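Local structure of short chain dehydrogenase (Mycobacterium smegmatis, 3UCX) at residues 150-154 with 155-159; 209-212 with 213-217; 219-222 with 223-226; 229-232 with 233-236. The protein probably acts as an oxidoreductase of the short-chain dehydrogenase family, built on a Rossmann fold of the kind that binds nicotinamide cofactors. One frame throughout, in Å; residues are numbered along the deposited sequence. Where two conformers were deposited one is given.

Contact 1: 150-154 with 155-159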
loop_
_atom_site.group_PDB
_atom_site.type_symbol
_atom_site.label_atom_id
_atom_site.label_comp_id
_atom_site.label_asym_id
_atom_site.label_seq_id
_atom_site.Cartn_x
_atom_site.Cartn_y
_atom_site.Cartn_z
ATOM N N VAL A 150 8.182 8.965 1.629
ATOM C CA VAL A 150 7.824 7.589 1.964
ATOM C C VAL A 150 7.063 6.882 0.827
ATOM O O VAL A 150 6.905 5.662 0.844
ATOM C CB VAL A 150 7.059 7.478 3.301
ATOM C CG1 VAL A 150 7.880 8.110 4.437
ATOM C CG2 VAL A 150 5.663 8.078 3.201
ATOM N N ARG A 151 6.593 7.655 -0.156
ATOM C CA ARG A 151 5.797 7.119 -1.268
ATOM C C ARG A 151 6.633 6.712 -2.478
ATOM O O ARG A 151 6.085 6.173 -3.442
ATOM C CB ARG A 151 4.754 8.152 -1.703
ATOM C CG ARG A 151 3.814 8.578 -0.583
ATOM C CD ARG A 151 2.932 7.450 -0.116
ATOM N NE ARG A 151 1.903 7.864 0.840
ATOM C CZ ARG A 151 1.198 7.014 1.588
ATOM N NH1 ARG A 151 1.395 5.683 1.453
ATOM N NH2 ARG A 151 0.276 7.472 2.444
ATOM N N HIS A 152 7.941 6.971 -2.440
ATOM C CA HIS A 152 8.836 6.597 -3.538
ATOM C C HIS A 152 10.167 6.108 -3.037
ATOM O O HIS A 152 10.389 6.044 -1.828
ATOM C CB HIS A 152 8.976 7.753 -4.575
ATOM C CG HIS A 152 9.615 9.021 -4.046
ATOM N ND1 HIS A 152 10.956 9.180 -3.926
ATOM C CD2 HIS A 152 9.046 10.252 -3.696
ATOM C CE1 HIS A 152 11.222 10.434 -3.475
ATOM N NE2 HIS A 152 10.046 11.083 -3.329
ATOM N N SER A 153 11.051 5.729 -3.965
ATOM C CA SER A 153 12.358 5.186 -3.599
ATOM C C SER A 153 13.472 5.827 -4.419
ATOM O O SER A 153 14.477 5.185 -4.761
ATOM C CB SER A 153 12.319 3.669 -3.791
ATOM O OG SER A 153 11.365 3.089 -2.907
ATOM N N GLN A 154 13.311 7.118 -4.712
ATOM C CA GLN A 154 14.229 7.800 -5.608
ATOM C C GLN A 154 15.624 7.862 -5.010
ATOM O O GLN A 154 15.823 7.955 -3.783
ATOM C CB GLN A 154 13.720 9.200 -5.991
ATOM C CG GLN A 154 12.463 9.180 -6.871
ATOM C CD GLN A 154 11.938 10.587 -7.149
ATOM O OE1 GLN A 154 12.715 11.471 -7.466
ATOM N NE2 GLN A 154 10.624 10.802 -6.999
ATOM N N ALA A 155 16.606 7.798 -5.901
ATOM C CA ALA A 155 17.988 7.827 -5.478
ATOM C C ALA A 155 18.266 9.115 -4.712
ATOM O O ALA A 155 17.671 10.161 -5.005
ATOM C CB ALA A 155 18.925 7.695 -6.685
ATOM N N LYS A 156 19.119 8.999 -3.708
ATOM C CA LYS A 156 19.601 10.076 -2.861
ATOM C C LYS A 156 18.646 10.509 -1.743
ATOM O O LYS A 156 19.050 11.287 -0.891
ATOM C CB LYS A 156 20.082 11.282 -3.665
ATOM C CG LYS A 156 21.108 10.915 -4.727
ATOM C CD LYS A 156 21.951 12.107 -5.142
ATOM C CE LYS A 156 22.842 11.727 -6.316
ATOM N NZ LYS A 156 23.739 12.825 -6.808
ATOM N N TYR A 157 17.414 9.998 -1.747
ATOM C CA TYR A 157 16.471 10.295 -0.683
ATOM C C TYR A 157 16.492 9.264 0.449
ATOM O O TYR A 157 15.623 9.305 1.315
ATOM C CB TYR A 157 15.048 10.348 -1.265
ATOM C CG TYR A 157 14.742 11.533 -2.140
ATOM C CD1 TYR A 157 14.158 12.674 -1.608
ATOM C CD2 TYR A 157 15.000 11.508 -3.505
ATOM C CE1 TYR A 157 13.856 13.761 -2.419
ATOM C CE2 TYR A 157 14.696 12.582 -4.316
ATOM C CZ TYR A 157 14.121 13.702 -3.761
ATOM O OH TYR A 157 13.817 14.787 -4.546
ATOM N N GLY A 158 17.464 8.347 0.450
ATOM C CA GLY A 158 17.453 7.212 1.370
ATOM C C GLY A 158 17.435 7.526 2.866
ATOM O O GLY A 158 16.617 6.954 3.598
ATOM N N ALA A 159 18.327 8.388 3.345
ATOM C CA ALA A 159 18.372 8.656 4.782
ATOM C C ALA A 159 17.060 9.271 5.227
ATOM O O ALA A 159 16.534 8.932 6.279
ATOM C CB ALA A 159 19.546 9.582 5.146
#
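A type II beta turn from Gln154 to Tyr157 brings the chain to the start of helix 158-179. Tyr157 sits at the N-cap position, just ahead of the helix that in short-chain dehydrogenases carries the Tyr-x-x-x-Lys motif; the tyrosine of that motif lies within the helix. The turn is closed by Tyr157 N, which donates to Gln154 O at 3.3 Å. The bond is fairly straight (160° at the hydrogen), but the donor lies tilted from the carbonyl plane.

The rings of His152 and Tyr157 form an edge-to-face pair. Their planes are almost perpendicular, at 89°, and their centroids are 5.1 Å apart. The imidazole presents CE1, which lies over the centre of the phenol face and is 3.9 Å from Tyr157 CG. The rotation of the imidazole is held by a bond inside 150-154. Gln154 N donates to His152 ND1 at 3.2 Å, nearly in the ring plane.

Gln154 runs alongside Tyr157 in the same direction. Its CB is 3.6 Å from Tyr157 CD2. The chain is extended beyond CG (chi2 176°), which takes the amide along the phenol towards CE2. The imidazole of His152 is also near Tyr262, and Gln154 NE2 bonds weakly to the hydroxyl of Tyr262.

The turn lies at a subunit interface. Lys156 N donates to Glu177 of the second subunit, and Ala155 lies beside a bound 2-(2-methoxyethoxy)ethanol, probably from the crystallisation liquor. On the amide of Gln154, NE2 lies over the centre of the His152 ring, 3.4 Å above its plane.

Contact 2: 209-212 with 213-217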
loop_
_atom_site.group_PDB
_atom_site.type_symbol
_atom_site.label_atom_id
_atom_site.label_comp_id
_atom_site.label_asym_id
_atom_site.label_seq_id
_atom_site.Cartn_x
_atom_site.Cartn_y
_atom_site.Cartn_z
ATOM N N TYR A 209 22.348 26.554 -11.350
ATOM C CA TYR A 209 22.232 25.659 -12.497
ATOM C C TYR A 209 21.931 26.416 -13.795
ATOM O O TYR A 209 21.608 25.796 -14.805
ATOM C CB TYR A 209 21.164 24.597 -12.240
ATOM N N GLY A 210 22.033 27.743 -13.757
ATOM C CA GLY A 210 21.859 28.575 -14.942
ATOM C C GLY A 210 20.493 28.472 -15.601
ATOM O O GLY A 210 20.386 28.450 -16.832
ATOM N N THR A 211 19.441 28.417 -14.786
ATOM C CA THR A 211 18.082 28.356 -15.308
ATOM C C THR A 211 17.158 29.318 -14.573
ATOM O O THR A 211 17.618 30.163 -13.805
ATOM C CB THR A 211 17.537 26.918 -15.274
ATOM O OG1 THR A 211 16.281 26.877 -15.977
ATOM C CG2 THR A 211 17.369 26.424 -13.835
ATOM N N SER A 212 15.855 29.210 -14.835
ATOM C CA SER A 212 14.866 30.079 -14.210
ATOM C C SER A 212 14.203 29.386 -13.023
ATOM O O SER A 212 14.228 28.159 -12.915
ATOM C CB SER A 212 13.783 30.461 -15.217
ATOM O OG SER A 212 13.068 29.304 -15.649
ATOM N N VAL A 213 13.602 30.184 -12.150
ATOM C CA VAL A 213 12.795 29.648 -11.054
ATOM C C VAL A 213 11.600 28.884 -11.630
ATOM O O VAL A 213 11.242 27.819 -11.120
ATOM C CB VAL A 213 12.293 30.751 -10.104
ATOM C CG1 VAL A 213 11.389 30.154 -9.031
ATOM C CG2 VAL A 213 13.473 31.458 -9.464
ATOM N N GLU A 214 11.009 29.421 -12.700
ATOM C CA GLU A 214 9.885 28.775 -13.378
ATOM C C GLU A 214 10.239 27.368 -13.831
ATOM O O GLU A 214 9.443 26.439 -13.684
ATOM C CB GLU A 214 9.427 29.586 -14.601
ATOM C CG GLU A 214 8.783 30.909 -14.258
ATOM C CD GLU A 214 9.754 32.094 -14.289
ATOM O OE1 GLU A 214 10.987 31.919 -14.116
ATOM O OE2 GLU A 214 9.271 33.220 -14.476
ATOM N N ASP A 215 11.424 27.218 -14.405
ATOM C CA ASP A 215 11.911 25.920 -14.847
ATOM C C ASP A 215 11.965 24.936 -13.669
ATOM O O ASP A 215 11.544 23.775 -13.781
ATOM C CB ASP A 215 13.313 26.109 -15.461
ATOM C CG ASP A 215 13.896 24.842 -16.050
ATOM O OD1 ASP A 215 13.181 23.821 -16.181
ATOM O OD2 ASP A 215 15.099 24.871 -16.407
ATOM N N ILE A 216 12.493 25.416 -12.543
ATOM C CA ILE A 216 12.699 24.576 -11.362
ATOM C C ILE A 216 11.332 24.246 -10.776
ATOM O O ILE A 216 11.027 23.084 -10.491
ATOM C CB ILE A 216 13.521 25.309 -10.265
ATOM C CG1 ILE A 216 14.885 25.764 -10.795
ATOM C CG2 ILE A 216 13.678 24.414 -9.033
ATOM C CD1 ILE A 216 15.889 24.649 -10.897
ATOM N N TYR A 217 10.494 25.272 -10.623
ATOM C CA TYR A 217 9.148 25.064 -10.083
ATOM C C TYR A 217 8.377 24.090 -10.954
ATOM O O TYR A 217 7.806 23.113 -10.455
ATOM C CB TYR A 217 8.370 26.378 -9.934
ATOM C CG TYR A 217 6.960 26.212 -9.389
ATOM C CD1 TYR A 217 5.903 25.805 -10.217
ATOM C CD2 TYR A 217 6.675 26.484 -8.063
ATOM C CE1 TYR A 217 4.613 25.669 -9.730
ATOM C CE2 TYR A 217 5.391 26.324 -7.553
ATOM C CZ TYR A 217 4.363 25.918 -8.391
ATOM O OH TYR A 217 3.087 25.785 -7.895
#
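Asp215 N donates to Ser212 OG at 2.9 Å, with 154° at the hydrogen. Ser212 O receives Ile216 N at 3.3 Å, the first full turn of the helix. Thr211 OG1 also approaches Asp215 OD2, as donor. Their separation of 2.4 Å is very short, so its exact length is doubtful.

Ser212 is the N-cap of helix 213-221, and the bond from Asp215 N is its capping bond. With chi1 at 63°, OG lies between the backbone N and the carbonyl carbon, facing the first turn. Two residues earlier, Gly210, with positive phi, is the C-prime residue of the Schellman motif that ends helix 196-208. One short loop therefore closes one helix and starts the next.

The Thr211 and Asp215 side chains meet nearly perpendicularly. Asp215 CG is anti to the backbone N (chi1 -176°), which turns the carboxylate back to the threonine. Glu214 bends at chi2 and brings OE1 to 3.3 Å from Ser212 CB. The methyl Thr211 CG2 packs on Ile216 CD1 at 3.7 Å. Ile216 CG1 lies 3.3 Å from Ser212 O. Val213 and Ile216 also rest on Phe202 of helix 196-208.

Contact 3: 219-222 with 223-226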
loop_
_atom_site.group_PDB
_atom_site.type_symbol
_atom_site.label_atom_id
_atom_site.label_comp_id
_atom_site.label_asym_id
_atom_site.label_seq_id
_atom_site.Cartn_x
_atom_site.Cartn_y
_atom_site.Cartn_z
ATOM N N ALA A 219 9.441 21.849 -13.080
ATOM C CA ALA A 219 10.004 20.501 -12.957
ATOM C C ALA A 219 9.545 19.829 -11.654
ATOM O O ALA A 219 9.176 18.653 -11.661
ATOM C CB ALA A 219 11.545 20.485 -13.080
ATOM N N ALA A 220 9.542 20.572 -10.559
ATOM C CA ALA A 220 9.127 20.031 -9.278
ATOM C C ALA A 220 7.638 19.643 -9.303
ATOM O O ALA A 220 7.242 18.627 -8.702
ATOM C CB ALA A 220 9.391 21.038 -8.171
ATOM N N ALA A 221 6.819 20.443 -9.996
ATOM C CA ALA A 221 5.362 20.242 -10.033
ATOM C C ALA A 221 4.859 19.288 -11.121
ATOM O O ALA A 221 3.664 18.948 -11.151
ATOM C CB ALA A 221 4.663 21.591 -10.147
ATOM N N ALA A 222 5.766 18.830 -11.998
ATOM C CA ALA A 222 5.372 18.119 -13.225
ATOM C C ALA A 222 4.718 16.783 -12.932
ATOM O O ALA A 222 3.843 16.364 -13.656
ATOM C CB ALA A 222 6.584 17.929 -14.168
ATOM N N GLY A 223 5.130 16.116 -11.859
ATOM C CA GLY A 223 4.560 14.808 -11.517
ATOM C C GLY A 223 3.174 14.913 -10.884
ATOM O O GLY A 223 2.448 13.910 -10.807
ATOM N N SER A 224 2.802 16.101 -10.425
ATOM C CA SER A 224 1.509 16.286 -9.743
ATOM C C SER A 224 0.372 16.262 -10.760
ATOM O O SER A 224 0.598 16.489 -11.959
ATOM C CB SER A 224 1.465 17.596 -8.953
ATOM O OG SER A 224 1.396 18.741 -9.801
ATOM N N ASP A 225 -0.843 15.992 -10.281
ATOM C CA ASP A 225 -2.028 16.045 -11.142
ATOM C C ASP A 225 -2.418 17.480 -11.506
ATOM O O ASP A 225 -2.931 17.743 -12.593
ATOM C CB ASP A 225 -3.233 15.405 -10.452
ATOM C CG ASP A 225 -3.040 13.914 -10.179
ATOM O OD1 ASP A 225 -2.265 13.223 -10.894
ATOM O OD2 ASP A 225 -3.699 13.449 -9.243
ATOM N N LEU A 226 -2.238 18.382 -10.553
ATOM C CA LEU A 226 -2.720 19.757 -10.670
ATOM C C LEU A 226 -1.699 20.705 -11.299
ATOM O O LEU A 226 -2.016 21.852 -11.633
ATOM C CB LEU A 226 -3.163 20.251 -9.298
ATOM C CG LEU A 226 -4.337 19.476 -8.691
ATOM C CD1 LEU A 226 -4.475 19.829 -7.212
ATOM C CD2 LEU A 226 -5.658 19.721 -9.399
HETATM O O HOH W 1 7.322 16.089 -9.980
#
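Ala221 and Ser224 are the ends of a type I beta turn that takes the chain out of helix 213-221. The tight part is the grip of Ser224 on one carbonyl oxygen. Ser224 OG donates to Ala221 O at 2.6 Å, in the carbonyl plane. Ser224 N donates to the same oxygen at 3.1 Å, but from above that plane, 54° out of it. Two donors from one residue thus share one acceptor.

The first torsion explains the pairing. A chi1 of 71° folds OG back towards Ala221 O, which Ser224 N also reaches. The packing there is close, and Ser224 CB is 3.4 Å from Ala221 O. Both end residues are buried. Ala221 packs on Leu229 and Ser224 on Cys259, and Ser224 OG has a second, weak bond from Arg228 N. Beyond the turn, Asp225 OD1 forms a salt bridge with Lys263 of its own chain and accepts from Thr176 of the third subunit.

The outer side is looser. Ala222 and Gly223, the middle residues of the turn, are exposed. Gly223 N lies 3.3 Å from Ala221 O, but the angle is too poor for a hydrogen bond. A water serves it instead. Gly223 N donates to this water at 2.9 Å. The same water donates to Ala220 O at 2.8 Å, so it bridges the carbonyl of Ala220 and the turn.

Contact 4: 229-232 with 233-236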
loop_
_atom_site.group_PDB
_atom_site.type_symbol
_atom_site.label_atom_id
_atom_site.label_comp_id
_atom_site.label_asym_id
_atom_site.label_seq_id
_atom_site.Cartn_x
_atom_site.Cartn_y
_atom_site.Cartn_z
ATOM N N LEU A 229 2.538 23.092 -6.908
ATOM C CA LEU A 229 2.982 22.582 -5.619
ATOM C C LEU A 229 1.973 23.039 -4.566
ATOM O O LEU A 229 1.423 24.151 -4.663
ATOM C CB LEU A 229 4.369 23.147 -5.295
ATOM C CG LEU A 229 5.524 22.745 -6.212
ATOM C CD1 LEU A 229 6.816 23.368 -5.699
ATOM C CD2 LEU A 229 5.666 21.219 -6.286
ATOM N N PRO A 230 1.722 22.199 -3.537
ATOM C CA PRO A 230 0.913 22.685 -2.443
ATOM C C PRO A 230 1.611 23.822 -1.708
ATOM O O PRO A 230 2.840 23.868 -1.659
ATOM C CB PRO A 230 0.745 21.451 -1.538
ATOM C CG PRO A 230 1.932 20.648 -1.808
ATOM C CD PRO A 230 2.267 20.863 -3.271
ATOM N N THR A 231 0.812 24.746 -1.192
ATOM C CA THR A 231 1.305 25.900 -0.449
ATOM C C THR A 231 1.384 25.587 1.040
ATOM O O THR A 231 0.795 24.608 1.498
ATOM C CB THR A 231 0.372 27.089 -0.589
ATOM O OG1 THR A 231 -0.881 26.788 0.045
ATOM C CG2 THR A 231 0.161 27.479 -2.096
ATOM N N GLU A 232 2.105 26.428 1.775
ATOM C CA GLU A 232 2.183 26.293 3.220
ATOM C C GLU A 232 0.781 26.285 3.815
ATOM O O GLU A 232 0.480 25.452 4.689
ATOM C CB GLU A 232 3.037 27.410 3.822
ATOM C CG GLU A 232 4.508 27.270 3.474
ATOM C CD GLU A 232 5.376 28.348 4.093
ATOM O OE1 GLU A 232 4.953 28.981 5.099
ATOM O OE2 GLU A 232 6.505 28.528 3.590
ATOM N N ASP A 233 -0.086 27.184 3.337
ATOM C CA ASP A 233 -1.461 27.181 3.826
ATOM C C ASP A 233 -2.189 25.863 3.530
ATOM O O ASP A 233 -2.967 25.399 4.346
ATOM C CB ASP A 233 -2.278 28.370 3.299
ATOM C CG ASP A 233 -2.122 29.622 4.169
ATOM O OD1 ASP A 233 -2.152 29.547 5.424
ATOM O OD2 ASP A 233 -1.985 30.708 3.593
ATOM N N GLU A 234 -1.967 25.276 2.361
ATOM C CA GLU A 234 -2.697 24.048 2.004
ATOM C C GLU A 234 -2.265 22.882 2.879
ATOM O O GLU A 234 -3.081 22.032 3.251
ATOM C CB GLU A 234 -2.538 23.713 0.501
ATOM C CG GLU A 234 -3.416 24.607 -0.383
ATOM C CD GLU A 234 -3.111 24.532 -1.879
ATOM O OE1 GLU A 234 -1.954 24.270 -2.245
ATOM O OE2 GLU A 234 -4.037 24.738 -2.679
ATOM N N VAL A 235 -0.982 22.832 3.210
ATOM C CA VAL A 235 -0.489 21.759 4.072
ATOM C C VAL A 235 -0.989 22.020 5.499
ATOM O O VAL A 235 -1.474 21.093 6.194
ATOM C CB VAL A 235 1.044 21.640 4.016
ATOM C CG1 VAL A 235 1.548 20.571 5.017
ATOM C CG2 VAL A 235 1.486 21.353 2.579
ATOM N N ALA A 236 -0.907 23.278 5.937
ATOM C CA ALA A 236 -1.462 23.675 7.223
ATOM C C ALA A 236 -2.944 23.320 7.380
ATOM O O ALA A 236 -3.385 22.855 8.459
ATOM C CB ALA A 236 -1.243 25.175 7.458
HETATM O O HOH W 2 -1.113 24.939 -4.668
#
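Glu234 reaches back past Thr231 to complete a capping box at the start of helix 232-243. Its CB lies 3.5 Å from Thr231 OG1. CG follows, 3.4 Å from the same hydroxyl. From there the chain is extended (chi2 168°), which carries CD past the threonine. OE1 then accepts from Thr231 N at 3.0 Å. That N-H comes to the anti side of the carboxylate, 21° out of its plane. OE1 also lies 3.3 Å from Pro230 CA, and a water donates to it. The same water donates to Leu229 O. At the tip, OE2 forms a salt bridge with Arg228 and accepts from Ser248 of the third subunit.

The other half of the box runs the opposite way. Glu234 N donates to Thr231 OG1 at 3.0 Å, so backbone and side chain of the two residues bind each other. The helix continues with Val235 N to Thr231 O and with Ala236 N to Glu232 O at 2.9 Å.

Pro230 CB meets Val235 CG2 at 4.2 Å, and both residues pack on Val257 of strand 254-257. Against helix 23-33, Ala236 packs on Leu27. Glu232 OE1 bonds to Thr26 there, and Asp233 forms salt bridges with Arg29 and Arg30.

The four contacts follow one another along the chain, and none nests in or crosses another. Contact 1 closes the last turn of the loop that leads from strand 141-145 to helix 158-179. It touches none of the others; the nearest, contact 3, is about 8 Å away between nearest atoms. Contact 2 closes the loop between helices 196-208 and 213-221. Contact 3 lies at the other end of helix 213-221, its centre 14 Å from that of contact 2. Contact 4 then opens helix 232-243. Leu229 of contact 4 joins the later three: its N probably bonds to Tyr217 OH of contact 2 at 2.9 Å, and its CD2 packs on Ala221 of contact 3.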